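Local coordinates for protein cellulase CEL9M (Clostridium cellulolyticum, PDB 1IA6) that probably cleaves internal beta-1,4-glucosidic linkages in cellulose and related beta-glucans, as an endoglucanase of glycoside hydrolase family 9, at residues F16-P24 / T51-K62; F209-T218 / Y229-L239. One frame throughout, in Å; residues are numbered along the deposited sequence.

Contact 1. Residues F16-P24 / T51-K62. With ZN (zinc ion), chain C.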
loop_
_atom_site.group_PDB
_atom_site.type_symbol
_atom_site.label_atom_id
_atom_site.label_comp_id
_atom_site.label_asym_id
_atom_site.label_seq_id
_atom_site.Cartn_x
_atom_site.Cartn_y
_atom_site.Cartn_z
ATOM N N PHE A 16 -12.221 2.611 -1.267
ATOM C CA PHE A 16 -11.975 1.173 -1.190
ATOM C C PHE A 16 -11.543 0.701 0.197
ATOM O O PHE A 16 -12.020 -0.317 0.689
ATOM C CB PHE A 16 -10.888 0.767 -2.190
ATOM C CG PHE A 16 -10.296 -0.585 -1.916
ATOM C CD1 PHE A 16 -11.025 -1.742 -2.159
ATOM C CD2 PHE A 16 -9.019 -0.701 -1.368
ATOM C CE1 PHE A 16 -10.497 -2.995 -1.861
ATOM C CE2 PHE A 16 -8.482 -1.947 -1.067
ATOM C CZ PHE A 16 -9.221 -3.096 -1.313
ATOM N N PHE A 17 -10.633 1.438 0.823
ATOM C CA PHE A 17 -10.122 1.045 2.129
ATOM C C PHE A 17 -11.183 0.822 3.199
ATOM O O PHE A 17 -10.970 0.042 4.126
ATOM C CB PHE A 17 -9.062 2.051 2.578
ATOM C CG PHE A 17 -7.816 1.998 1.741
ATOM C CD1 PHE A 17 -6.854 1.017 1.967
ATOM C CD2 PHE A 17 -7.640 2.872 0.674
ATOM C CE1 PHE A 17 -5.737 0.904 1.141
ATOM C CE2 PHE A 17 -6.527 2.768 -0.158
ATOM C CZ PHE A 17 -5.574 1.782 0.075
ATOM N N ASP A 18 -12.329 1.487 3.059
ATOM C CA ASP A 18 -13.428 1.320 4.005
ATOM C C ASP A 18 -13.891 -0.142 4.037
ATOM O O ASP A 18 -14.361 -0.631 5.065
ATOM C CB ASP A 18 -14.625 2.206 3.609
ATOM C CG ASP A 18 -14.559 3.599 4.218
ATOM O OD1 ASP A 18 -13.515 3.955 4.799
ATOM O OD2 ASP A 18 -15.564 4.343 4.106
ATOM N N ALA A 19 -13.758 -0.841 2.915
ATOM C CA ALA A 19 -14.201 -2.235 2.845
ATOM C C ALA A 19 -13.350 -3.191 3.668
ATOM O O ALA A 19 -13.794 -4.289 4.003
ATOM C CB ALA A 19 -14.235 -2.707 1.390
ATOM N N ASN A 20 -12.130 -2.780 3.993
ATOM C CA ASN A 20 -11.233 -3.645 4.752
ATOM C C ASN A 20 -10.985 -3.234 6.199
ATOM O O ASN A 20 -10.192 -3.872 6.896
ATOM C CB ASN A 20 -9.901 -3.777 4.008
ATOM C CG ASN A 20 -9.974 -4.783 2.866
ATOM O OD1 ASN A 20 -11.019 -4.938 2.234
ATOM N ND2 ASN A 20 -8.861 -5.464 2.593
ATOM N N LYS A 21 -11.665 -2.190 6.658
ATOM C CA LYS A 21 -11.484 -1.748 8.036
ATOM C C LYS A 21 -11.853 -2.863 9.002
ATOM O O LYS A 21 -12.835 -3.578 8.805
ATOM C CB LYS A 21 -12.301 -0.482 8.313
ATOM C CG LYS A 21 -11.657 0.753 7.700
ATOM C CD LYS A 21 -12.430 2.027 7.964
ATOM C CE LYS A 21 -11.694 3.217 7.352
ATOM N NZ LYS A 21 -12.465 4.481 7.451
ATOM N N CYS A 22 -11.042 -3.004 10.043
ATOM C CA CYS A 22 -11.224 -4.047 11.044
ATOM C C CYS A 22 -11.378 -3.419 12.426
ATOM O O CYS A 22 -10.847 -2.340 12.684
ATOM C CB CYS A 22 -9.995 -4.959 11.015
ATOM S SG CYS A 22 -10.021 -6.416 12.070
ATOM N N GLY A 23 -12.113 -4.090 13.308
ATOM C CA GLY A 23 -12.278 -3.567 14.651
ATOM C C GLY A 23 -13.675 -3.126 15.038
ATOM O O GLY A 23 -14.588 -3.100 14.208
ATOM N N PRO A 24 -13.871 -2.769 16.318
ATOM C CA PRO A 24 -15.163 -2.323 16.844
ATOM C C PRO A 24 -15.704 -1.085 16.138
ATOM O O PRO A 24 -16.913 -0.896 16.051
ATOM C CB PRO A 24 -14.861 -2.048 18.317
ATOM C CG PRO A 24 -13.752 -3.003 18.622
ATOM C CD PRO A 24 -12.877 -2.878 17.400
ATOM N N THR A 51 -7.028 -4.168 18.398
ATOM C CA THR A 51 -8.131 -4.001 17.460
ATOM C C THR A 51 -7.851 -2.819 16.539
ATOM O O THR A 51 -7.066 -1.928 16.876
ATOM C CB THR A 51 -9.468 -3.757 18.189
ATOM O OG1 THR A 51 -9.369 -2.574 18.996
ATOM C CG2 THR A 51 -9.812 -4.948 19.075
ATOM N N GLY A 52 -8.492 -2.819 15.376
ATOM C CA GLY A 52 -8.300 -1.741 14.424
ATOM C C GLY A 52 -7.468 -2.204 13.247
ATOM O O GLY A 52 -7.281 -3.406 13.044
ATOM N N GLY A 53 -6.957 -1.258 12.469
ATOM C CA GLY A 53 -6.157 -1.634 11.321
ATOM C C GLY A 53 -7.034 -2.148 10.198
ATOM O O GLY A 53 -8.256 -1.976 10.224
ATOM N N TYR A 54 -6.418 -2.802 9.219
ATOM C CA TYR A 54 -7.156 -3.298 8.066
ATOM C C TYR A 54 -6.909 -4.754 7.712
ATOM O O TYR A 54 -5.809 -5.277 7.901
ATOM C CB TYR A 54 -6.800 -2.478 6.822
ATOM C CG TYR A 54 -7.153 -1.011 6.868
ATOM C CD1 TYR A 54 -6.365 -0.101 7.573
ATOM C CD2 TYR A 54 -8.240 -0.520 6.146
ATOM C CE1 TYR A 54 -6.649 1.266 7.545
ATOM C CE2 TYR A 54 -8.532 0.835 6.115
ATOM C CZ TYR A 54 -7.730 1.723 6.811
ATOM O OH TYR A 54 -8.000 3.070 6.742
ATOM N N HIS A 55 -7.943 -5.401 7.177
ATOM C CA HIS A 55 -7.820 -6.775 6.703
ATOM C C HIS A 55 -6.881 -6.608 5.510
ATOM O O HIS A 55 -6.983 -5.622 4.777
ATOM C CB HIS A 55 -9.172 -7.290 6.215
ATOM C CG HIS A 55 -10.216 -7.343 7.284
ATOM N ND1 HIS A 55 -11.556 -7.136 7.027
ATOM C CD2 HIS A 55 -10.121 -7.589 8.611
ATOM C CE1 HIS A 55 -12.239 -7.251 8.150
ATOM N NE2 HIS A 55 -11.393 -7.526 9.126
ATOM N N ASP A 56 -5.994 -7.570 5.299
ATOM C CA ASP A 56 -5.023 -7.471 4.215
ATOM C C ASP A 56 -5.533 -7.439 2.776
ATOM O O ASP A 56 -5.187 -6.539 2.012
ATOM C CB ASP A 56 -3.990 -8.595 4.331
ATOM C CG ASP A 56 -2.862 -8.443 3.328
ATOM O OD1 ASP A 56 -2.112 -7.457 3.442
ATOM O OD2 ASP A 56 -2.733 -9.297 2.421
ATOM N N ALA A 57 -6.338 -8.421 2.390
ATOM C CA ALA A 57 -6.811 -8.470 1.013
ATOM C C ALA A 57 -8.262 -8.917 0.946
ATOM O O ALA A 57 -9.166 -8.153 1.275
ATOM C CB ALA A 57 -5.921 -9.421 0.208
ATOM N N GLY A 58 -8.473 -10.152 0.506
ATOM C CA GLY A 58 -9.818 -10.694 0.430
ATOM C C GLY A 58 -10.055 -11.512 1.684
ATOM O O GLY A 58 -11.152 -12.027 1.918
ATOM N N ASP A 59 -8.998 -11.633 2.484
ATOM C CA ASP A 59 -9.034 -12.367 3.739
ATOM C C ASP A 59 -9.108 -11.382 4.905
ATOM O O ASP A 59 -9.293 -10.183 4.699
ATOM C CB ASP A 59 -7.797 -13.264 3.877
ATOM C CG ASP A 59 -6.495 -12.505 3.689
ATOM O OD1 ASP A 59 -6.540 -11.272 3.519
ATOM O OD2 ASP A 59 -5.423 -13.147 3.715
ATOM N N HIS A 60 -8.930 -11.876 6.126
ATOM C CA HIS A 60 -9.058 -11.012 7.290
ATOM C C HIS A 60 -7.843 -10.885 8.196
ATOM O O HIS A 60 -7.912 -10.248 9.243
ATOM C CB HIS A 60 -10.272 -11.472 8.098
ATOM C CG HIS A 60 -11.542 -11.489 7.306
ATOM N ND1 HIS A 60 -12.494 -12.478 7.440
ATOM C CD2 HIS A 60 -12.019 -10.634 6.368
ATOM C CE1 HIS A 60 -13.498 -12.234 6.617
ATOM N NE2 HIS A 60 -13.236 -11.120 5.955
ATOM N N VAL A 61 -6.731 -11.484 7.795
ATOM C CA VAL A 61 -5.511 -11.405 8.588
ATOM C C VAL A 61 -4.874 -10.026 8.430
ATOM O O VAL A 61 -4.967 -9.408 7.369
ATOM C CB VAL A 61 -4.494 -12.473 8.133
ATOM C CG1 VAL A 61 -3.189 -12.335 8.916
ATOM C CG2 VAL A 61 -5.091 -13.860 8.327
ATOM N N LYS A 62 -4.243 -9.538 9.494
ATOM C CA LYS A 62 -3.560 -8.256 9.439
ATOM C C LYS A 62 -2.067 -8.580 9.406
ATOM O O LYS A 62 -1.472 -8.921 10.427
ATOM C CB LYS A 62 -3.937 -7.401 10.657
ATOM C CG LYS A 62 -5.450 -7.177 10.741
ATOM C CD LYS A 62 -5.877 -6.176 11.810
ATOM C CE LYS A 62 -5.754 -6.744 13.209
ATOM N NZ LYS A 62 -6.479 -5.887 14.193
HETATM ZN ZN ZN C . -11.843 -7.457 11.172
HETATM O O HOH W 1 -13.153 -6.840 4.930
#

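Contact 2. Residues F209-T218 / Y229-L239. With CA (calcium ion), chain B.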
loop_
_atom_site.group_PDB
_atom_site.type_symbol
_atom_site.label_atom_id
_atom_site.label_comp_id
_atom_site.label_asym_id
_atom_site.label_seq_id
_atom_site.Cartn_x
_atom_site.Cartn_y
_atom_site.Cartn_z
ATOM N N PHE A 209 15.789 -5.779 3.904
ATOM C CA PHE A 209 15.425 -4.794 4.918
ATOM C C PHE A 209 16.259 -3.515 4.813
ATOM O O PHE A 209 15.874 -2.476 5.344
ATOM C CB PHE A 209 15.525 -5.397 6.328
ATOM C CG PHE A 209 16.916 -5.794 6.732
ATOM C CD1 PHE A 209 17.834 -4.838 7.150
ATOM C CD2 PHE A 209 17.306 -7.129 6.691
ATOM C CE1 PHE A 209 19.123 -5.205 7.522
ATOM C CE2 PHE A 209 18.596 -7.505 7.061
ATOM C CZ PHE A 209 19.503 -6.541 7.476
ATOM N N GLY A 210 17.388 -3.587 4.116
ATOM C CA GLY A 210 18.233 -2.412 3.962
ATOM C C GLY A 210 17.502 -1.299 3.231
ATOM O O GLY A 210 17.699 -0.114 3.505
ATOM N N ASP A 211 16.651 -1.686 2.289
ATOM C CA ASP A 211 15.866 -0.727 1.525
ATOM C C ASP A 211 14.887 -0.003 2.451
ATOM O O ASP A 211 14.742 1.220 2.393
ATOM C CB ASP A 211 15.110 -1.450 0.397
ATOM C CG ASP A 211 14.303 -2.648 0.893
ATOM O OD1 ASP A 211 14.803 -3.410 1.747
ATOM O OD2 ASP A 211 13.168 -2.843 0.411
ATOM N N ASP A 212 14.223 -0.760 3.316
ATOM C CA ASP A 212 13.258 -0.182 4.243
ATOM C C ASP A 212 13.918 0.733 5.275
ATOM O O ASP A 212 13.408 1.815 5.569
ATOM C CB ASP A 212 12.484 -1.313 4.918
ATOM C CG ASP A 212 11.797 -2.206 3.907
ATOM O OD1 ASP A 212 10.732 -1.813 3.388
ATOM O OD2 ASP A 212 12.342 -3.286 3.603
ATOM N N LEU A 213 15.051 0.307 5.826
ATOM C CA LEU A 213 15.752 1.134 6.803
ATOM C C LEU A 213 16.159 2.470 6.188
ATOM O O LEU A 213 16.005 3.521 6.809
ATOM C CB LEU A 213 17.003 0.417 7.319
ATOM C CG LEU A 213 16.793 -0.659 8.386
ATOM C CD1 LEU A 213 18.097 -1.410 8.610
ATOM C CD2 LEU A 213 16.321 -0.015 9.685
ATOM N N ALA A 214 16.683 2.422 4.965
ATOM C CA ALA A 214 17.119 3.630 4.268
ATOM C C ALA A 214 15.925 4.543 4.029
ATOM O O ALA A 214 15.989 5.748 4.263
ATOM C CB ALA A 214 17.770 3.260 2.943
ATOM N N TRP A 215 14.835 3.954 3.552
ATOM C CA TRP A 215 13.596 4.675 3.286
ATOM C C TRP A 215 13.077 5.368 4.553
ATOM O O TRP A 215 12.778 6.564 4.535
ATOM C CB TRP A 215 12.574 3.672 2.725
ATOM C CG TRP A 215 11.133 4.087 2.696
ATOM C CD1 TRP A 215 10.128 3.595 3.486
ATOM C CD2 TRP A 215 10.504 4.978 1.762
ATOM N NE1 TRP A 215 8.917 4.114 3.095
ATOM C CE2 TRP A 215 9.118 4.966 2.042
ATOM C CE3 TRP A 215 10.976 5.782 0.716
ATOM C CZ2 TRP A 215 8.198 5.726 1.310
ATOM C CZ3 TRP A 215 10.059 6.539 -0.012
ATOM C CH2 TRP A 215 8.685 6.503 0.290
ATOM N N ALA A 216 12.985 4.624 5.652
ATOM C CA ALA A 216 12.507 5.188 6.911
ATOM C C ALA A 216 13.432 6.304 7.388
ATOM O O ALA A 216 12.977 7.314 7.923
ATOM C CB ALA A 216 12.413 4.096 7.973
ATOM N N ALA A 217 14.731 6.114 7.181
ATOM C CA ALA A 217 15.726 7.096 7.587
ATOM C C ALA A 217 15.575 8.417 6.833
ATOM O O ALA A 217 15.728 9.485 7.423
ATOM C CB ALA A 217 17.133 6.528 7.381
ATOM N N THR A 218 15.269 8.356 5.537
ATOM C CA THR A 218 15.120 9.593 4.776
ATOM C C THR A 218 13.937 10.415 5.286
ATOM O O THR A 218 13.986 11.644 5.279
ATOM C CB THR A 218 14.945 9.347 3.251
ATOM O OG1 THR A 218 13.697 8.696 2.995
ATOM C CG2 THR A 218 16.091 8.495 2.711
ATOM N N TYR A 229 20.551 10.677 10.305
ATOM C CA TYR A 229 19.662 9.732 9.641
ATOM C C TYR A 229 20.101 9.462 8.208
ATOM O O TYR A 229 19.930 8.354 7.700
ATOM C CB TYR A 229 18.224 10.253 9.657
ATOM C CG TYR A 229 17.576 10.166 11.020
ATOM C CD1 TYR A 229 17.328 8.927 11.615
ATOM C CD2 TYR A 229 17.215 11.317 11.718
ATOM C CE1 TYR A 229 16.740 8.837 12.869
ATOM C CE2 TYR A 229 16.624 11.240 12.977
ATOM C CZ TYR A 229 16.389 9.995 13.544
ATOM O OH TYR A 229 15.798 9.904 14.781
ATOM N N ILE A 230 20.664 10.470 7.548
ATOM C CA ILE A 230 21.114 10.281 6.172
ATOM C C ILE A 230 22.408 9.473 6.180
ATOM O O ILE A 230 22.669 8.696 5.265
ATOM C CB ILE A 230 21.319 11.635 5.449
ATOM C CG1 ILE A 230 19.987 12.392 5.388
ATOM C CG2 ILE A 230 21.858 11.409 4.038
ATOM C CD1 ILE A 230 18.837 11.620 4.730
ATOM N N THR A 231 23.215 9.650 7.220
ATOM C CA THR A 231 24.450 8.892 7.331
ATOM C C THR A 231 24.049 7.416 7.421
ATOM O O THR A 231 24.665 6.563 6.784
ATOM C CB THR A 231 25.254 9.308 8.588
ATOM O OG1 THR A 231 25.618 10.692 8.484
ATOM C CG2 THR A 231 26.516 8.473 8.722
ATOM N N ASP A 232 23.002 7.125 8.195
ATOM C CA ASP A 232 22.509 5.752 8.340
ATOM C C ASP A 232 21.980 5.245 7.002
ATOM O O ASP A 232 22.317 4.147 6.559
ATOM C CB ASP A 232 21.344 5.668 9.339
ATOM C CG ASP A 232 21.779 5.792 10.783
ATOM O OD1 ASP A 232 22.992 5.723 11.064
ATOM O OD2 ASP A 232 20.886 5.944 11.645
ATOM N N ALA A 233 21.136 6.055 6.373
ATOM C CA ALA A 233 20.521 5.691 5.103
ATOM C C ALA A 233 21.508 5.279 4.022
ATOM O O ALA A 233 21.308 4.266 3.349
ATOM C CB ALA A 233 19.647 6.832 4.602
ATOM N N GLU A 234 22.575 6.050 3.850
ATOM C CA GLU A 234 23.553 5.726 2.822
ATOM C C GLU A 234 24.244 4.394 3.083
ATOM O O GLU A 234 24.680 3.717 2.153
ATOM C CB GLU A 234 24.585 6.848 2.699
ATOM C CG GLU A 234 23.963 8.186 2.327
ATOM C CD GLU A 234 24.908 9.070 1.546
ATOM O OE1 GLU A 234 25.215 8.726 0.384
ATOM O OE2 GLU A 234 25.346 10.106 2.093
ATOM N N GLN A 235 24.333 4.018 4.352
ATOM C CA GLN A 235 24.961 2.765 4.734
ATOM C C GLN A 235 23.998 1.585 4.556
ATOM O O GLN A 235 24.378 0.540 4.033
ATOM C CB GLN A 235 25.422 2.852 6.190
ATOM C CG GLN A 235 26.061 1.590 6.728
ATOM C CD GLN A 235 26.366 1.691 8.212
ATOM O OE1 GLN A 235 25.997 0.811 8.992
ATOM N NE2 GLN A 235 27.042 2.765 8.608
ATOM N N PHE A 236 22.747 1.762 4.969
ATOM C CA PHE A 236 21.762 0.689 4.861
ATOM C C PHE A 236 21.351 0.329 3.440
ATOM O O PHE A 236 21.121 -0.840 3.132
ATOM C CB PHE A 236 20.503 1.034 5.663
ATOM C CG PHE A 236 20.739 1.172 7.136
ATOM C CD1 PHE A 236 21.580 0.289 7.807
ATOM C CD2 PHE A 236 20.105 2.174 7.862
ATOM C CE1 PHE A 236 21.783 0.405 9.182
ATOM C CE2 PHE A 236 20.301 2.296 9.235
ATOM C CZ PHE A 236 21.141 1.411 9.895
ATOM N N ILE A 237 21.265 1.319 2.562
ATOM C CA ILE A 237 20.840 1.030 1.199
ATOM C C ILE A 237 21.870 0.210 0.417
ATOM O O ILE A 237 21.539 -0.384 -0.608
ATOM C CB ILE A 237 20.512 2.330 0.429
ATOM C CG1 ILE A 237 19.707 1.991 -0.829
ATOM C CG2 ILE A 237 21.800 3.069 0.069
ATOM C CD1 ILE A 237 19.104 3.193 -1.521
ATOM N N THR A 238 23.107 0.171 0.914
ATOM C CA THR A 238 24.173 -0.579 0.255
ATOM C C THR A 238 24.442 -1.939 0.889
ATOM O O THR A 238 25.387 -2.621 0.506
ATOM C CB THR A 238 25.496 0.204 0.241
ATOM O OG1 THR A 238 25.938 0.402 1.582
ATOM C CG2 THR A 238 25.320 1.548 -0.442
ATOM N N LEU A 239 23.617 -2.332 1.856
ATOM C CA LEU A 239 23.795 -3.622 2.526
ATOM C C LEU A 239 23.472 -4.777 1.581
ATOM O O LEU A 239 22.368 -4.857 1.033
ATOM C CB LEU A 239 22.898 -3.720 3.763
ATOM C CG LEU A 239 23.226 -2.878 4.997
ATOM C CD1 LEU A 239 22.142 -3.085 6.047
ATOM C CD2 LEU A 239 24.589 -3.277 5.555
HETATM CA CA CA B . 12.384 -4.777 1.730
HETATM O O HOH W 2 10.209 -3.714 1.518
HETATM O O HOH W 3 10.930 -6.443 2.644
#

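Contact 1. Residues F16-P24 / T51-K62
Cys22 and His55 bind one zinc ion from the two sides of this contact. The metal lies 2.3 Å from Cys22 SG and 2.1 Å from His55 NE2. Cys38 and His39 complete a Cys2His2 site that ties this long connection together. With chi1 at -175°, Cys22 SG swings to the side opposite its backbone N and faces the metal. His55 ND1 gives a hydrogen bond to a water 2.7 Å away in the ring plane, and that water donates to Ala19 O. Asn20 O lies over one face of the ring.

His55 N donates to Asn20 O at 2.7 Å, nearly straight at 170°, and Cys22 N donates to Gly53 O. Together they make a single beta bridge between Lys21 and Tyr54. Asn20 ND2 serves two carbonyls: Ala57 O at 3.0 Å, in the carbonyl plane on a lone pair, and His55 O at 2.9 Å, from above its carbonyl plane. His364 is a further polar partner of this amide. Lys21 runs alongside the Tyr54 ring, with CG 3.5 Å from CE2.

The contact joins two parts of the connection between helix 6-15 and strand 62-63. Phe17 and Tyr54 also pack on Leu413 of helix 413-429.

Contact 2. Residues F209-T218 / Y229-L239
Leu213 packs on Phe236 where helices 210-218 and 229-236 meet as an antiparallel helical hairpin. Such hairpins build the (alpha/alpha)6 barrel of the family 9 catalytic module. The axes approach to 7.9 Å at 160°.

Leu213 can be followed outward. Its CB packs 3.6 Å from Phe236 CD2. CG lies anti to the carbonyl carbon (chi1 -79°), and from there CD1 reaches over the ring. It sits above the centre of one face, 3.9 Å from the centroid and only 10° off the normal, a CH-pi contact. Tyr188 and Lys192 of helix 174-193 also touch Phe236.

Small residues let the backbones come close. Ala214 and Ala233 have their CA atoms 4.1 Å apart. Ala217 CB touches Ala233 CB at 3.8 Å, and Ala214 CB meets Ile237 CB. No hydrogen bond crosses this interface. Gly210 has no side chain, and its CA lies 3.4 Å from Phe236 O in a CA-H...O contact.

Asp211 and Asp212 point away from helix 229-236 and bind calcium, with Ser208, Asp257 and two waters. Asp211 grips the ion with both carboxylate oxygens, OD2 at 2.5 Å and OD1 at a longer 2.8 Å.

How the contacts relate
Contact 1 comes first along the chain and is closed before contact 2 begins. Their centres are 30 Å apart, on opposite sides of the chain's centre, and the nearest atoms are about 14 Å apart, so they do not touch. Both belong to the same family 9 catalytic module. Contact 1 lies in the connection between helix 6-15 and strand 62-63, whereas contact 2 pairs helices 210-224 and 228-236. They share no helix or strand. Each holds part of a different metal site, zinc in contact 1 and calcium in contact 2. The zinc links parts of one connection; the calcium joins the start of helix 210-224 to Asp257, just before helix 260-271, consistent with separate local stabilisation.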